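Serpin (Taeniopygia guttata, PDB 5HGC) binds the steroid cortisol and may inhibit serine-type endopeptidases, the activity generally assigned to serpins. Local coordinates at residues Val105-Ala110 / Ala127-Phe132; Met167-Phe172 / Ser315-Lys320. All blocks are in the same frame, centred on the assembly; numbering follows the deposited sequence.

Contact 1. Residues Val105-Ala110 / Ala127-Phe132. Unlike the reference sequence in segment 105-110: Ala107 (reference Glu), Ala108 (reference Lys), Ala110 (reference Lys).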
loop_
_atom_site.group_PDB
_atom_site.type_symbol
_atom_site.label_atom_id
_atom_site.label_comp_id
_atom_site.label_asym_id
_atom_site.label_seq_id
_atom_site.Cartn_x
_atom_site.Cartn_y
_atom_site.Cartn_z
ATOM N N VAL A 105 -15.055 -16.502 -7.197
ATOM C CA VAL A 105 -14.675 -17.796 -7.814
ATOM C C VAL A 105 -15.853 -18.222 -8.689
ATOM O O VAL A 105 -17.039 -18.058 -8.290
ATOM C CB VAL A 105 -14.340 -18.912 -6.780
ATOM C CG1 VAL A 105 -13.834 -20.222 -7.448
ATOM C CG2 VAL A 105 -13.256 -18.435 -5.829
ATOM N N THR A 106 -15.548 -18.736 -9.889
ATOM C CA THR A 106 -16.595 -19.270 -10.765
ATOM C C THR A 106 -17.478 -20.281 -10.038
ATOM O O THR A 106 -16.977 -21.158 -9.309
ATOM C CB THR A 106 -16.034 -19.898 -12.038
ATOM O OG1 THR A 106 -17.084 -20.604 -12.688
ATOM C CG2 THR A 106 -14.904 -20.860 -11.753
ATOM N N ALA A 107 -18.787 -20.114 -10.204
ATOM C CA ALA A 107 -19.776 -21.082 -9.732
ATOM C C ALA A 107 -19.478 -22.523 -10.203
ATOM O O ALA A 107 -19.852 -23.482 -9.545
ATOM C CB ALA A 107 -21.176 -20.630 -10.128
ATOM N N ALA A 108 -18.734 -22.640 -11.300
ATOM C CA ALA A 108 -18.340 -23.914 -11.878
ATOM C C ALA A 108 -17.241 -24.691 -11.109
ATOM O O ALA A 108 -16.754 -25.752 -11.579
ATOM C CB ALA A 108 -17.916 -23.679 -13.315
ATOM N N LEU A 109 -16.799 -24.149 -9.979
ATOM C CA LEU A 109 -15.755 -24.814 -9.211
ATOM C C LEU A 109 -16.196 -25.036 -7.773
ATOM O O LEU A 109 -17.028 -24.276 -7.236
ATOM C CB LEU A 109 -14.454 -24.015 -9.235
ATOM C CG LEU A 109 -13.584 -24.105 -10.488
ATOM C CD1 LEU A 109 -12.404 -23.172 -10.292
ATOM C CD2 LEU A 109 -13.105 -25.516 -10.863
ATOM N N ALA A 110 -15.619 -26.064 -7.153
ATOM C CA ALA A 110 -15.909 -26.420 -5.750
ATOM C C ALA A 110 -15.119 -25.506 -4.830
ATOM O O ALA A 110 -14.050 -25.027 -5.206
ATOM C CB ALA A 110 -15.517 -27.872 -5.503
ATOM N N ALA A 127 -15.345 -14.761 0.514
ATOM C CA ALA A 127 -15.312 -15.447 -0.791
ATOM C C ALA A 127 -16.715 -15.504 -1.388
ATOM O O ALA A 127 -17.693 -15.715 -0.656
ATOM C CB ALA A 127 -14.787 -16.854 -0.594
ATOM N N PHE A 128 -16.816 -15.309 -2.701
ATOM C CA PHE A 128 -18.136 -15.216 -3.419
ATOM C C PHE A 128 -18.147 -16.133 -4.636
ATOM O O PHE A 128 -17.181 -16.152 -5.419
ATOM C CB PHE A 128 -18.439 -13.803 -3.898
ATOM C CG PHE A 128 -18.507 -12.799 -2.783
ATOM C CD1 PHE A 128 -17.330 -12.204 -2.263
ATOM C CD2 PHE A 128 -19.737 -12.451 -2.218
ATOM C CE1 PHE A 128 -17.390 -11.307 -1.206
ATOM C CE2 PHE A 128 -19.803 -11.529 -1.149
ATOM C CZ PHE A 128 -18.630 -10.957 -0.639
ATOM N N THR A 129 -19.215 -16.923 -4.743
ATOM C CA THR A 129 -19.513 -17.724 -5.938
ATOM C C THR A 129 -19.995 -16.712 -6.956
ATOM O O THR A 129 -20.896 -15.864 -6.685
ATOM C CB THR A 129 -20.675 -18.707 -5.703
ATOM O OG1 THR A 129 -20.568 -19.303 -4.415
ATOM C CG2 THR A 129 -20.561 -19.794 -6.675
ATOM N N THR A 130 -19.398 -16.754 -8.122
ATOM C CA THR A 130 -19.671 -15.700 -9.085
ATOM C C THR A 130 -19.935 -16.335 -10.441
ATOM O O THR A 130 -19.152 -17.176 -10.907
ATOM C CB THR A 130 -18.479 -14.729 -9.176
ATOM O OG1 THR A 130 -18.255 -14.158 -7.897
ATOM C CG2 THR A 130 -18.735 -13.611 -10.162
ATOM N N ASP A 131 -21.033 -15.904 -11.051
ATOM C CA ASP A 131 -21.371 -16.281 -12.415
ATOM C C ASP A 131 -20.746 -15.291 -13.394
ATOM O O ASP A 131 -21.357 -14.261 -13.730
ATOM C CB ASP A 131 -22.894 -16.304 -12.577
ATOM C CG ASP A 131 -23.353 -16.995 -13.877
ATOM O OD1 ASP A 131 -22.527 -17.471 -14.715
ATOM O OD2 ASP A 131 -24.586 -17.054 -14.048
ATOM N N PHE A 132 -19.520 -15.594 -13.824
ATOM C CA PHE A 132 -18.796 -14.757 -14.781
ATOM C C PHE A 132 -19.369 -14.765 -16.243
ATOM O O PHE A 132 -18.960 -13.938 -17.077
ATOM C CB PHE A 132 -17.330 -15.151 -14.791
ATOM C CG PHE A 132 -16.587 -14.813 -13.533
ATOM C CD1 PHE A 132 -16.260 -13.480 -13.214
ATOM C CD2 PHE A 132 -16.147 -15.829 -12.672
ATOM C CE1 PHE A 132 -15.519 -13.176 -12.062
ATOM C CE2 PHE A 132 -15.431 -15.529 -11.494
ATOM C CZ PHE A 132 -15.125 -14.206 -11.195
HETATM O O HOH W 1 -18.151 -18.623 -13.911
#
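Val105 and Thr106 run parallel to Thr129 and Thr130, joined by three backbone hydrogen bonds. Val105 uses both polar backbone atoms: its N gives an almost straight bond (171°) to Phe128 O at 2.8 Å, and its O accepts from Thr130 N. Ala107 N carries the ladder one residue beyond the strand and donates to Thr130 O at 3.0 Å, approaching from above the carbonyl plane rather than along a lone pair. The same oxygen receives a CA-H...O contact from Thr106 CA at 3.3 Å. This pairing closes a beta-alpha-beta crossover: strand 100-106 leads through helix 113-123 to strand 126-130, the first strand of serpin beta-sheet A, which lies beside the second. Thr106 then starts a type I turn to Leu109, with Leu109 N bonded to Thr106 O. Its hydroxyl, placed anti to the backbone N (chi1 169°), accepts from Ala108 N and forms an ST turn. A water 2.6 Å from Thr106 OG1 also accepts a weak bond from Phe132 N, linking the turn to the backbone beyond strand 126-130. Phe132 packs against both strands. One edge of its ring meets Thr106 N in plane, with CE2 at 3.6 Å, while Thr130 CG2 sits 3.7 Å above the ring plane and over its centre, so the ring is braced on an edge and a face. Phe104 and Thr165 also touch it. Thr129 CG2, anti to its own N, lies alongside Ala107 CB at 3.6 Å, at a position that is Glu in the reference sequence. Phe128 directs its ring away from Val105, meeting Tyr145 edge-to-face and Phe104 with nearly parallel planes.

Contact 2. Residues Met167-Phe172 / Ser315-Lys320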
loop_
_atom_site.group_PDB
_atom_site.type_symbol
_atom_site.label_atom_id
_atom_site.label_comp_id
_atom_site.label_asym_id
_atom_site.label_seq_id
_atom_site.Cartn_x
_atom_site.Cartn_y
_atom_site.Cartn_z
ATOM N N MET A 167 -11.050 -17.268 -11.264
ATOM C CA MET A 167 -10.995 -16.571 -9.956
ATOM C C MET A 167 -10.399 -15.172 -10.091
ATOM O O MET A 167 -9.348 -14.980 -10.723
ATOM C CB MET A 167 -10.199 -17.404 -8.945
ATOM C CG MET A 167 -9.837 -16.660 -7.686
ATOM S SD MET A 167 -9.224 -17.737 -6.389
ATOM C CE MET A 167 -7.696 -18.312 -7.096
ATOM N N LEU A 168 -11.119 -14.213 -9.537
ATOM C CA LEU A 168 -10.673 -12.869 -9.310
ATOM C C LEU A 168 -10.222 -12.706 -7.836
ATOM O O LEU A 168 -11.010 -12.902 -6.915
ATOM C CB LEU A 168 -11.837 -11.910 -9.620
ATOM C CG LEU A 168 -11.566 -10.437 -9.280
ATOM C CD1 LEU A 168 -10.400 -9.878 -10.101
ATOM C CD2 LEU A 168 -12.777 -9.546 -9.444
ATOM N N LEU A 169 -8.958 -12.369 -7.601
ATOM C CA LEU A 169 -8.504 -11.966 -6.239
ATOM C C LEU A 169 -8.552 -10.469 -6.173
ATOM O O LEU A 169 -7.863 -9.807 -6.939
ATOM C CB LEU A 169 -7.090 -12.465 -5.958
ATOM C CG LEU A 169 -6.413 -12.099 -4.635
ATOM C CD1 LEU A 169 -7.122 -12.623 -3.391
ATOM C CD2 LEU A 169 -5.000 -12.660 -4.707
ATOM N N ALA A 170 -9.402 -9.934 -5.309
ATOM C CA ALA A 170 -9.465 -8.481 -5.084
ATOM C C ALA A 170 -8.782 -8.043 -3.730
ATOM O O ALA A 170 -9.143 -8.582 -2.662
ATOM C CB ALA A 170 -10.906 -8.013 -5.113
ATOM N N SER A 171 -7.800 -7.109 -3.760
ATOM C CA SER A 171 -7.475 -6.370 -2.518
ATOM C C SER A 171 -7.676 -4.891 -2.693
ATOM O O SER A 171 -7.300 -4.295 -3.720
ATOM C CB SER A 171 -6.112 -6.685 -1.910
ATOM O OG SER A 171 -5.130 -6.160 -2.771
ATOM N N PHE A 172 -8.288 -4.296 -1.678
ATOM C CA PHE A 172 -8.564 -2.906 -1.747
ATOM C C PHE A 172 -8.477 -2.302 -0.364
ATOM O O PHE A 172 -8.649 -2.983 0.633
ATOM C CB PHE A 172 -9.916 -2.669 -2.404
ATOM C CG PHE A 172 -11.026 -3.479 -1.808
ATOM C CD1 PHE A 172 -11.169 -4.858 -2.114
ATOM C CD2 PHE A 172 -11.961 -2.881 -0.943
ATOM C CE1 PHE A 172 -12.216 -5.601 -1.547
ATOM C CE2 PHE A 172 -13.019 -3.634 -0.396
ATOM C CZ PHE A 172 -13.142 -4.983 -0.691
ATOM N N SER A 315 -7.074 -16.004 -12.242
ATOM C CA SER A 315 -7.274 -15.396 -13.560
ATOM C C SER A 315 -6.823 -13.927 -13.562
ATOM O O SER A 315 -6.186 -13.473 -14.485
ATOM C CB SER A 315 -8.742 -15.497 -14.036
ATOM O OG SER A 315 -9.163 -16.831 -14.180
ATOM N N LYS A 316 -7.153 -13.209 -12.500
ATOM C CA LYS A 316 -7.024 -11.774 -12.436
ATOM C C LYS A 316 -6.887 -11.468 -10.929
ATOM O O LYS A 316 -7.601 -12.068 -10.109
ATOM C CB LYS A 316 -8.283 -11.167 -13.019
ATOM C CG LYS A 316 -8.030 -10.177 -14.132
ATOM C CD LYS A 316 -9.090 -9.049 -14.162
ATOM C CE LYS A 316 -8.809 -8.012 -15.266
ATOM N NZ LYS A 316 -9.565 -6.745 -15.146
ATOM N N VAL A 317 -5.909 -10.621 -10.574
ATOM C CA VAL A 317 -5.790 -9.991 -9.243
ATOM C C VAL A 317 -5.765 -8.516 -9.446
ATOM O O VAL A 317 -4.864 -7.995 -10.090
ATOM C CB VAL A 317 -4.606 -10.485 -8.398
ATOM C CG1 VAL A 317 -3.341 -10.688 -9.214
ATOM C CG2 VAL A 317 -4.359 -9.589 -7.176
ATOM N N VAL A 318 -6.817 -7.860 -8.968
ATOM C CA VAL A 318 -6.943 -6.402 -8.963
ATOM C C VAL A 318 -6.646 -5.857 -7.580
ATOM O O VAL A 318 -7.210 -6.347 -6.599
ATOM C CB VAL A 318 -8.331 -5.935 -9.404
ATOM C CG1 VAL A 318 -8.335 -4.416 -9.564
ATOM C CG2 VAL A 318 -8.624 -6.558 -10.762
ATOM N N HIS A 319 -5.738 -4.877 -7.514
ATOM C CA HIS A 319 -5.445 -4.132 -6.293
ATOM C C HIS A 319 -5.824 -2.670 -6.431
ATOM O O HIS A 319 -5.410 -2.035 -7.392
ATOM C CB HIS A 319 -3.985 -4.237 -5.946
ATOM C CG HIS A 319 -3.602 -3.385 -4.781
ATOM N ND1 HIS A 319 -3.976 -3.683 -3.486
ATOM C CD2 HIS A 319 -2.924 -2.213 -4.721
ATOM C CE1 HIS A 319 -3.517 -2.741 -2.678
ATOM N NE2 HIS A 319 -2.872 -1.842 -3.403
ATOM N N LYS A 320 -6.624 -2.125 -5.518
ATOM C CA LYS A 320 -6.921 -0.685 -5.577
ATOM C C LYS A 320 -6.668 -0.042 -4.208
ATOM O O LYS A 320 -7.238 -0.483 -3.191
ATOM C CB LYS A 320 -8.346 -0.394 -6.088
ATOM C CG LYS A 320 -8.635 1.056 -6.497
ATOM C CD LYS A 320 -9.962 1.152 -7.235
ATOM C CE LYS A 320 -10.190 2.463 -8.013
ATOM N NZ LYS A 320 -10.886 3.606 -7.310
#
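Ser171 and His319 share the polar side-chain bond of this pair: Ser171 OG lies 2.8 Å from His319 ND1, in the plane of the imidazole and at its edge. A chi1 of 69° sets the hydroxyl between the backbone N and the carbonyl carbon, and from there it also makes a weak bond to Ser41 OG. His319 NE2 is bonded to Ser38 N, so both ring nitrogens are engaged and the rotation of the ring is fixed. Around this bond the two strands run parallel, their short axes 15° apart. Leu169 N donates to Lys316 O at 2.9 Å, Val318 N to Leu169 O, Ser171 N to Val318 O, and Lys320 N to Ser171 O at 2.9 Å. Where the pairing begins, Met167 O takes a bond from Ser315 N and a weaker one from Lys316 N, while Ser315 OG turns to Val166 N. Side chains then alternate between the two faces. Leu169 and Val317 stand next to each other on one face, with CD2 of the leucine 4.0 Å from CG2 of the valine; Leu49 and Phe46 of helix 39-52 meet them. On the other face Leu168 CD1 bridges obliquely to Val318 CG2 at 3.8 Å and also touches Lys316 CB. Helix 135-149 covers part of this face, Ile142 resting on Leu168 and Tyr145 and Ile146 on Phe172. Direct parallel pairing of these strands, with no reactive-loop strand between them, is as expected of serpin beta-sheet A where the reactive loop has not been inserted, and the Ser171-His319 pair beside helix 39-52 belongs to the shutter region, where, in inhibitory serpins, the sheet opens to admit that loop.

The contacts lie in neighbouring parts of beta-sheet A, their centres about 14 Å apart. Strand 100-106 is shared: it pairs with strand 126-130 in contact 1 and runs antiparallel to strand 167-176, which carries half of contact 2. They touch directly where Val105 CG2 packs on Met167 SD at 4.1 Å, and Tyr145 of helix 135-149 meets both Phe128 and Phe172. Contact 2 is nearer the middle of the chain, about 14 Å from centre to centre against about 27 Å for contact 1. Neither lines the cortisol pocket; Asp118 of the other, amino-sugar pocket sits on helix 113-123, which connects the two strands of contact 1.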